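Local coordinates for protein esterase (Rhizomucor miehei CAU432, PDB 4WY8) that hydrolyses carboxylic esters, probably through a serine nucleophile carried on an alpha/beta hydrolase fold, at residues A[51-56]-A[67-72]; A[187-192]-A[311-316]. All blocks are in the same frame, centred on the assembly; numbering follows the deposited sequence.

Contact 1: residues A[51-56]-A[67-72]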
ATOM      1  N   VAL A  51     -22.930  12.453  -4.722  1.00 17.72           N
ATOM      2  CA  VAL A  51     -23.424  11.136  -4.359  1.00 15.39           C
ATOM      3  C   VAL A  51     -24.918  11.184  -4.184  1.00 16.31           C
ATOM      4  O   VAL A  51     -25.493  12.226  -3.874  1.00 17.40           O
ATOM      5  CB  VAL A  51     -22.775  10.585  -3.040  1.00 14.47           C
ATOM      6  CG1 VAL A  51     -21.232  10.475  -3.157  1.00 12.46           C
ATOM      7  CG2 VAL A  51     -23.168  11.437  -1.836  1.00 15.34           C
ATOM      8  N   TYR A  52     -25.544  10.036  -4.379  1.00 17.40           N
ATOM      9  CA  TYR A  52     -26.920   9.830  -3.988  1.00 20.61           C
ATOM     10  C   TYR A  52     -26.926   9.441  -2.513  1.00 19.13           C
ATOM     11  O   TYR A  52     -26.359   8.407  -2.160  1.00 20.75           O
ATOM     12  CB  TYR A  52     -27.571   8.745  -4.860  1.00 20.88           C
ATOM     13  CG  TYR A  52     -29.009   8.472  -4.494  1.00 23.88           C
ATOM     14  CD1 TYR A  52     -30.044   9.038  -5.221  1.00 29.02           C
ATOM     15  CD2 TYR A  52     -29.331   7.686  -3.397  1.00 28.63           C
ATOM     16  CE1 TYR A  52     -31.373   8.809  -4.872  1.00 37.53           C
ATOM     17  CE2 TYR A  52     -30.653   7.459  -3.036  1.00 34.39           C
ATOM     18  CZ  TYR A  52     -31.664   8.023  -3.775  1.00 33.71           C
ATOM     19  OH  TYR A  52     -32.969   7.781  -3.408  1.00 45.49           O
ATOM     20  N   LEU A  53     -27.592  10.229  -1.662  1.00 15.14           N
ATOM     21  CA  LEU A  53     -27.585   9.956  -0.226  1.00 18.37           C
ATOM     22  C   LEU A  53     -28.980   9.639   0.300  1.00 24.99           C
ATOM     23  O   LEU A  53     -29.960  10.272  -0.081  1.00 27.56           O
ATOM     24  CB  LEU A  53     -26.972  11.133   0.549  1.00 18.34           C
ATOM     25  CG  LEU A  53     -26.877  10.939   2.069  1.00 22.31           C
ATOM     26  CD1 LEU A  53     -25.615  11.575   2.637  1.00 24.27           C
ATOM     27  CD2 LEU A  53     -28.070  11.561   2.744  1.00 24.28           C
ATOM     28  N   GLU A  54     -29.048   8.641   1.174  1.00 25.95           N
ATOM     29  CA  GLU A  54     -30.294   8.196   1.784  1.00 26.14           C
ATOM     30  C   GLU A  54     -30.119   8.037   3.281  1.00 23.18           C
ATOM     31  O   GLU A  54     -29.149   7.420   3.731  1.00 23.48           O
ATOM     32  CB  GLU A  54     -30.754   6.859   1.173  1.00 24.79           C
ATOM     33  CG  GLU A  54     -31.855   6.145   1.989  1.00 38.41           C
ATOM     34  CD  GLU A  54     -32.328   4.812   1.377  1.00 50.89           C
ATOM     35  OE1 GLU A  54     -33.307   4.218   1.906  1.00 41.01           O
ATOM     36  OE2 GLU A  54     -31.688   4.330   0.409  1.00 54.98           O
ATOM     37  N   GLU A  55     -31.063   8.555   4.059  1.00 27.04           N
ATOM     38  CA  GLU A  55     -31.002   8.360   5.505  1.00 28.42           C
ATOM     39  C   GLU A  55     -31.997   7.246   5.821  1.00 30.10           C
ATOM     40  O   GLU A  55     -33.154   7.295   5.412  1.00 31.71           O
ATOM     41  CB  GLU A  55     -31.314   9.650   6.288  1.00 31.13           C
ATOM     42  CG  GLU A  55     -30.318  10.811   6.070  1.00 29.31           C
ATOM     43  CD  GLU A  55     -29.034  10.684   6.903  1.00 31.93           C
ATOM     44  OE1 GLU A  55     -28.897   9.695   7.647  1.00 35.31           O
ATOM     45  OE2 GLU A  55     -28.148  11.573   6.812  1.00 30.08           O
ATOM     46  N   LYS A  56     -31.517   6.224   6.521  1.00 29.47           N
ATOM     47  CA  LYS A  56     -32.285   5.011   6.766  1.00 26.86           C
ATOM     48  C   LYS A  56     -32.286   4.622   8.228  1.00 30.73           C
ATOM     49  O   LYS A  56     -31.239   4.574   8.859  1.00 34.74           O
ATOM     50  CB  LYS A  56     -31.730   3.852   5.926  1.00 24.74           C
ATOM     51  CG  LYS A  56     -32.543   2.573   6.051  1.00 32.77           C
ATOM     52  CD  LYS A  56     -33.417   2.300   4.851  1.00 36.78           C
ATOM     53  CE  LYS A  56     -34.366   1.141   5.170  1.00 41.72           C
ATOM     54  NZ  LYS A  56     -35.296   0.837   4.042  1.00 50.78           N
ATOM     55  N   GLU A  67     -29.392   4.549  13.324  1.00 25.08           N
ATOM     56  CA  GLU A  67     -29.381   5.427  12.161  1.00 24.37           C
ATOM     57  C   GLU A  67     -28.243   5.111  11.196  1.00 24.09           C
ATOM     58  O   GLU A  67     -27.068   5.144  11.567  1.00 19.59           O
ATOM     59  CB  GLU A  67     -29.317   6.887  12.603  1.00 26.78           C
ATOM     60  CG  GLU A  67     -30.401   7.271  13.622  1.00 34.03           C
ATOM     61  CD  GLU A  67     -31.801   6.996  13.088  1.00 40.67           C
ATOM     62  OE1 GLU A  67     -32.043   7.280  11.891  1.00 44.67           O
ATOM     63  OE2 GLU A  67     -32.663   6.504  13.855  1.00 48.20           O
ATOM     64  N   LEU A  68     -28.627   4.826   9.956  1.00 16.83           N
ATOM     65  CA  LEU A  68     -27.715   4.558   8.853  1.00 19.72           C
ATOM     66  C   LEU A  68     -27.732   5.705   7.856  1.00 21.63           C
ATOM     67  O   LEU A  68     -28.800   6.251   7.556  1.00 23.75           O
ATOM     68  CB  LEU A  68     -28.112   3.271   8.131  1.00 15.39           C
ATOM     69  CG  LEU A  68     -28.328   2.044   9.019  1.00 17.77           C
ATOM     70  CD1 LEU A  68     -28.742   0.862   8.149  1.00 17.34           C
ATOM     71  CD2 LEU A  68     -27.104   1.703   9.844  1.00 17.30           C
ATOM     72  N   THR A  69     -26.553   6.096   7.375  1.00 16.80           N
ATOM     73  CA  THR A  69     -26.434   7.023   6.244  1.00 14.76           C
ATOM     74  C   THR A  69     -25.843   6.250   5.065  1.00 13.52           C
ATOM     75  O   THR A  69     -24.716   5.768   5.133  1.00 17.82           O
ATOM     76  CB  THR A  69     -25.550   8.250   6.609  1.00 16.74           C
ATOM     77  OG1 THR A  69     -26.054   8.850   7.805  1.00 21.41           O
ATOM     78  CG2 THR A  69     -25.571   9.282   5.530  1.00 16.99           C
ATOM     79  N   ILE A  70     -26.608   6.098   3.994  1.00 16.46           N
ATOM     80  CA  ILE A  70     -26.172   5.306   2.861  1.00 11.49           C
ATOM     81  C   ILE A  70     -25.855   6.177   1.662  1.00 16.47           C
ATOM     82  O   ILE A  70     -26.733   6.880   1.144  1.00 16.22           O
ATOM     83  CB  ILE A  70     -27.237   4.288   2.461  1.00 16.75           C
ATOM     84  CG1 ILE A  70     -27.698   3.515   3.698  1.00 14.27           C
ATOM     85  CG2 ILE A  70     -26.705   3.366   1.360  1.00 14.37           C
ATOM     86  CD1 ILE A  70     -28.884   2.625   3.447  1.00 21.86           C
ATOM     87  N   THR A  71     -24.613   6.116   1.184  1.00 15.99           N
ATOM     88  CA  THR A  71     -24.250   6.908   0.008  1.00 13.53           C
ATOM     89  C   THR A  71     -23.930   5.989  -1.174  1.00 13.90           C
ATOM     90  O   THR A  71     -23.362   4.921  -0.985  1.00 12.43           O
ATOM     91  CB  THR A  71     -23.039   7.851   0.311  1.00 11.98           C
ATOM     92  OG1 THR A  71     -22.004   7.101   0.938  1.00 12.99           O
ATOM     93  CG2 THR A  71     -23.442   8.987   1.259  1.00 10.54           C
ATOM     94  N   ARG A  72     -24.331   6.369  -2.387  1.00 13.54           N
ATOM     95  CA  ARG A  72     -23.938   5.607  -3.576  1.00 14.19           C
ATOM     96  C   ARG A  72     -23.639   6.529  -4.754  1.00 14.34           C
ATOM     97  O   ARG A  72     -24.064   7.678  -4.744  1.00 12.11           O
ATOM     98  CB  ARG A  72     -25.006   4.546  -3.933  1.00 18.49           C
ATOM     99  CG  ARG A  72     -26.410   4.877  -3.590  1.00 18.53           C
ATOM    100  CD  ARG A  72     -27.326   3.628  -3.535  1.00 19.34           C
ATOM    101  NE  ARG A  72     -27.445   2.957  -4.825  1.00 17.51           N
ATOM    102  CZ  ARG A  72     -27.525   1.639  -4.986  1.00 21.93           C
ATOM    103  NH1 ARG A  72     -27.640   1.130  -6.211  1.00 17.62           N
ATOM    104  NH2 ARG A  72     -27.490   0.827  -3.929  1.00 16.59           N
TER
HETATM  105  O   HOH W   1     -29.507   8.426   9.612  1.00 32.78           O

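Contact 2: residues A[187-192]-A[311-316]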
ATOM      1  N   GLY A 187     -14.651  -9.181   4.266  1.00 13.57           N
ATOM      2  CA  GLY A 187     -13.389  -8.464   4.301  1.00  8.27           C
ATOM      3  C   GLY A 187     -13.441  -7.404   5.372  1.00  9.78           C
ATOM      4  O   GLY A 187     -14.509  -6.866   5.686  1.00  9.15           O
ATOM      5  N   GLN A 188     -12.286  -7.095   5.942  1.00  8.14           N
ATOM      6  CA  GLN A 188     -12.235  -6.047   6.942  1.00 10.31           C
ATOM      7  C   GLN A 188     -11.094  -5.113   6.564  1.00  8.77           C
ATOM      8  O   GLN A 188     -10.003  -5.575   6.212  1.00  8.03           O
ATOM      9  CB  GLN A 188     -12.046  -6.642   8.354  1.00 10.35           C
ATOM     10  CG  GLN A 188     -10.759  -7.419   8.537  1.00  6.84           C
ATOM     11  CD  GLN A 188     -10.643  -8.097   9.907  1.00 14.23           C
ATOM     12  OE1 GLN A 188     -10.861  -7.463  10.946  1.00 11.96           O
ATOM     13  NE2 GLN A 188     -10.237  -9.382   9.914  1.00 11.96           N
ATOM     14  N   VAL A 189     -11.363  -3.807   6.573  1.00  9.80           N
ATOM     15  CA  VAL A 189     -10.318  -2.802   6.334  1.00 10.07           C
ATOM     16  C   VAL A 189     -10.060  -1.984   7.576  1.00 11.71           C
ATOM     17  O   VAL A 189     -10.951  -1.227   8.024  1.00 11.29           O
ATOM     18  CB  VAL A 189     -10.678  -1.821   5.195  1.00 12.52           C
ATOM     19  CG1 VAL A 189      -9.583  -0.752   5.049  1.00  6.00           C
ATOM     20  CG2 VAL A 189     -10.944  -2.573   3.873  1.00  8.76           C
ATOM     21  N   LEU A 190      -8.853  -2.116   8.131  1.00  9.34           N
ATOM     22  CA  LEU A 190      -8.522  -1.439   9.390  1.00 11.35           C
ATOM     23  C   LEU A 190      -7.515  -0.308   9.162  1.00  9.08           C
ATOM     24  O   LEU A 190      -6.341  -0.540   8.881  1.00  8.98           O
ATOM     25  CB  LEU A 190      -7.964  -2.431  10.421  1.00 14.34           C
ATOM     26  CG  LEU A 190      -8.679  -3.766  10.666  1.00 11.84           C
ATOM     27  CD1 LEU A 190      -7.966  -4.541  11.782  1.00 12.09           C
ATOM     28  CD2 LEU A 190     -10.147  -3.578  11.002  1.00 12.49           C
ATOM     29  N   ILE A 191      -7.998   0.921   9.257  1.00 10.04           N
ATOM     30  CA  ILE A 191      -7.168   2.091   9.035  1.00  9.80           C
ATOM     31  C   ILE A 191      -6.713   2.659  10.361  1.00 10.50           C
ATOM     32  O   ILE A 191      -7.533   3.133  11.147  1.00 11.10           O
ATOM     33  CB  ILE A 191      -7.918   3.171   8.257  1.00 11.47           C
ATOM     34  CG1 ILE A 191      -8.479   2.586   6.960  1.00 10.78           C
ATOM     35  CG2 ILE A 191      -7.006   4.361   7.980  1.00 14.31           C
ATOM     36  CD1 ILE A 191      -9.406   3.539   6.220  1.00 14.63           C
ATOM     37  N   TYR A 192      -5.398   2.643  10.560  1.00 11.67           N
ATOM     38  CA  TYR A 192      -4.733   2.907  11.837  1.00 11.10           C
ATOM     39  C   TYR A 192      -5.639   2.681  13.044  1.00 12.04           C
ATOM     40  O   TYR A 192      -6.048   3.623  13.720  1.00 12.42           O
ATOM     41  CB  TYR A 192      -4.116   4.334  11.853  1.00 13.77           C
ATOM     42  CG  TYR A 192      -4.933   5.501  11.271  1.00 12.88           C
ATOM     43  CD1 TYR A 192      -6.231   5.754  11.687  1.00 11.53           C
ATOM     44  CD2 TYR A 192      -4.363   6.383  10.343  1.00 16.97           C
ATOM     45  CE1 TYR A 192      -6.968   6.833  11.179  1.00 15.78           C
ATOM     46  CE2 TYR A 192      -5.091   7.468   9.815  1.00 13.80           C
ATOM     47  CZ  TYR A 192      -6.388   7.694  10.243  1.00 19.27           C
ATOM     48  OH  TYR A 192      -7.113   8.778   9.738  1.00 19.47           O
ATOM     49  N   VAL A 311      -9.295   0.734  -2.509  1.00  8.09           N
ATOM     50  CA  VAL A 311     -10.208   0.362  -3.568  1.00  5.98           C
ATOM     51  C   VAL A 311      -9.659  -0.791  -4.401  1.00 10.91           C
ATOM     52  O   VAL A 311     -10.404  -1.719  -4.728  1.00 10.65           O
ATOM     53  CB  VAL A 311     -10.514   1.567  -4.467  1.00  9.22           C
ATOM     54  CG1 VAL A 311     -11.290   1.121  -5.732  1.00  8.67           C
ATOM     55  CG2 VAL A 311     -11.295   2.593  -3.673  1.00  6.99           C
ATOM     56  N   ALA A 312      -8.364  -0.761  -4.730  1.00  8.41           N
ATOM     57  CA  ALA A 312      -7.769  -1.881  -5.474  1.00 10.14           C
ATOM     58  C   ALA A 312      -7.912  -3.204  -4.703  1.00 10.47           C
ATOM     59  O   ALA A 312      -8.241  -4.264  -5.267  1.00 17.94           O
ATOM     60  CB  ALA A 312      -6.297  -1.600  -5.768  1.00 11.56           C
ATOM     61  N   TRP A 313      -7.654  -3.137  -3.409  1.00  8.27           N
ATOM     62  CA  TRP A 313      -7.771  -4.316  -2.543  1.00 10.96           C
ATOM     63  C   TRP A 313      -9.195  -4.835  -2.414  1.00 10.92           C
ATOM     64  O   TRP A 313      -9.407  -6.048  -2.393  1.00  9.97           O
ATOM     65  CB  TRP A 313      -7.223  -3.998  -1.169  1.00  7.02           C
ATOM     66  CG  TRP A 313      -7.242  -5.134  -0.192  1.00  7.17           C
ATOM     67  CD1 TRP A 313      -6.244  -6.039   0.045  1.00  8.70           C
ATOM     68  CD2 TRP A 313      -8.301  -5.451   0.719  1.00  7.95           C
ATOM     69  NE1 TRP A 313      -6.628  -6.911   1.045  1.00 13.66           N
ATOM     70  CE2 TRP A 313      -7.888  -6.578   1.465  1.00  9.29           C
ATOM     71  CE3 TRP A 313      -9.568  -4.905   0.958  1.00  8.27           C
ATOM     72  CZ2 TRP A 313      -8.694  -7.157   2.448  1.00  7.63           C
ATOM     73  CZ3 TRP A 313     -10.370  -5.482   1.942  1.00 10.56           C
ATOM     74  CH2 TRP A 313      -9.925  -6.601   2.676  1.00  8.22           C
ATOM     75  N   LEU A 314     -10.159  -3.918  -2.296  1.00 13.85           N
ATOM     76  CA  LEU A 314     -11.581  -4.267  -2.294  1.00  8.64           C
ATOM     77  C   LEU A 314     -11.975  -4.938  -3.603  1.00 13.10           C
ATOM     78  O   LEU A 314     -12.731  -5.916  -3.611  1.00 12.65           O
ATOM     79  CB  LEU A 314     -12.463  -3.032  -2.083  1.00  8.72           C
ATOM     80  CG  LEU A 314     -12.647  -2.323  -0.738  1.00 12.52           C
ATOM     81  CD1 LEU A 314     -13.424  -1.007  -0.910  1.00  9.50           C
ATOM     82  CD2 LEU A 314     -13.396  -3.244   0.198  1.00 10.92           C
ATOM     83  N   GLN A 315     -11.470  -4.402  -4.713  1.00 11.55           N
ATOM     84  CA  GLN A 315     -11.789  -4.964  -6.014  1.00 13.65           C
ATOM     85  C   GLN A 315     -11.248  -6.386  -6.102  1.00 15.05           C
ATOM     86  O   GLN A 315     -11.959  -7.294  -6.580  1.00 12.83           O
ATOM     87  CB  GLN A 315     -11.258  -4.077  -7.159  1.00 14.67           C
ATOM     88  CG  GLN A 315     -12.188  -2.868  -7.440  1.00 15.16           C
ATOM     89  CD  GLN A 315     -11.547  -1.771  -8.280  1.00 27.70           C
ATOM     90  OE1 GLN A 315     -10.340  -1.794  -8.550  1.00 26.94           O
ATOM     91  NE2 GLN A 315     -12.355  -0.779  -8.675  1.00 31.17           N
ATOM     92  N   LYS A 316     -10.030  -6.612  -5.603  1.00 13.21           N
ATOM     93  CA  LYS A 316      -9.545  -7.999  -5.572  1.00 13.59           C
ATOM     94  C   LYS A 316     -10.412  -8.897  -4.642  1.00 18.30           C
ATOM     95  O   LYS A 316     -10.771 -10.023  -5.007  1.00 15.96           O
ATOM     96  CB  LYS A 316      -8.069  -8.053  -5.166  1.00 14.16           C
ATOM     97  CG  LYS A 316      -7.512  -9.475  -5.020  1.00 17.73           C
ATOM     98  CD  LYS A 316      -7.854 -10.332  -6.250  1.00 16.46           C
ATOM     99  CE  LYS A 316      -7.254  -9.737  -7.531  1.00 15.39           C
ATOM    100  NZ  LYS A 316      -5.772  -9.902  -7.630  1.00 21.10           N
TER

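Contact 1: residues A[51-56]-A[67-72]
Thr69 OG1 takes part in two hydrogen bonds: it donates to Glu55 OE1 at 3.0 Å and accepts one from Asn119 ND2. Glu55 OE1 is met on its syn side, with the hydroxyl 31° out of the carboxylate plane. Glu55 reaches this spot because its chain folds at chi2 (-81°) and lies alongside the threonine; its OE2 forms a salt bridge with Lys97. On the same face of this antiparallel hairpin, Leu53 CD1 rests against two methyls, 3.7 Å from Thr69 CG2 and 3.6 Å from Thr71 CG2. Helix 101-111 packs on this face, Tyr105 against Leu53 and Val104 against Thr71. Beneath the side chains, three hydrogen-bonded pairs join the strands, among them Ile70 N to Glu54 O (2.9 Å) and Lys56 N to Leu68 O (2.9 Å). On the other face, Arg72 CG lies 4.1 Å from Tyr52 CD2, while the guanidinium, its plane 86° from the phenol ring, bonds to backbone oxygens of Thr76, Gln79 and Asn152. Beside them Ile70 CD1 touches Lys56 CB at 4.0 Å. Paired backbone bonds thus set the register, and the Glu55 carboxylate, shared between Thr69 and Lys97, is probably stabilised in its ionised form.

Contact 2: residues A[187-192]-A[311-316]
Val189 CG2 meets the six-membered ring of Trp313 obliquely, 3.5 Å from CZ3 and 4.0 Å from CE3. At the far end of the indole, Trp313 CH2 comes within 3.7 Å of Gln188 O, and Gly187 CA lies at the ring edge, near its plane, 4.3 Å from Trp313 CH2. Leu314 adds a lighter touch, its CD2 standing 4.5 Å from Val189 CG2. The contact between the two segments is therefore apolar packing and backbone contact, small in area and wholly buried. The indole reaches so far because CG is trans to the backbone N (chi1 -178°), which carries the ring off the helix toward the strand. Around the indole, Arg252 makes a cation-pi contact and Leu254 packs against it; Leu314 in turn rests on Val159. Gln188 points the other way, its NE2 bonding Pro251 O and its chain lying on Cys174. Glu305 of the second subunit also packs against Trp313, and Lys316 makes a salt bridge to Asp308 of that subunit, so this helix also serves the dimer interface. The short axes of strand 188-191 and helix 311-316 pass 10.6 Å apart and run nearly antiparallel, at 164°, in the layered packing of an alpha/beta fold: helix 301-322 covers one face of the strand, helix 165-179 the other, and strands 159-163 and 253-258 flank it.

In the fold
Contact 1 and contact 2 belong to one mixed sheet but to different parts of it: the hairpin of 51-56 and 67-72 forms an outer edge, whereas strand 188-191 lies in the interior, separated from strand 65-73 by three strands. Their centres are 21 Å apart and their nearest atoms about 12 Å, so they do not touch. Contact 2 is nearer the probable catalytic machinery. Strand 159-163, next to 188-191, leads into the likely nucleophile elbow at Ser164, and Tyr192, just beyond the strand, meets the ring of His291 and touches Asp261, the other presumed triad members. Contact 1 lies about 17 Å from the chain centre, contact 2 about 11 Å, centre to centre.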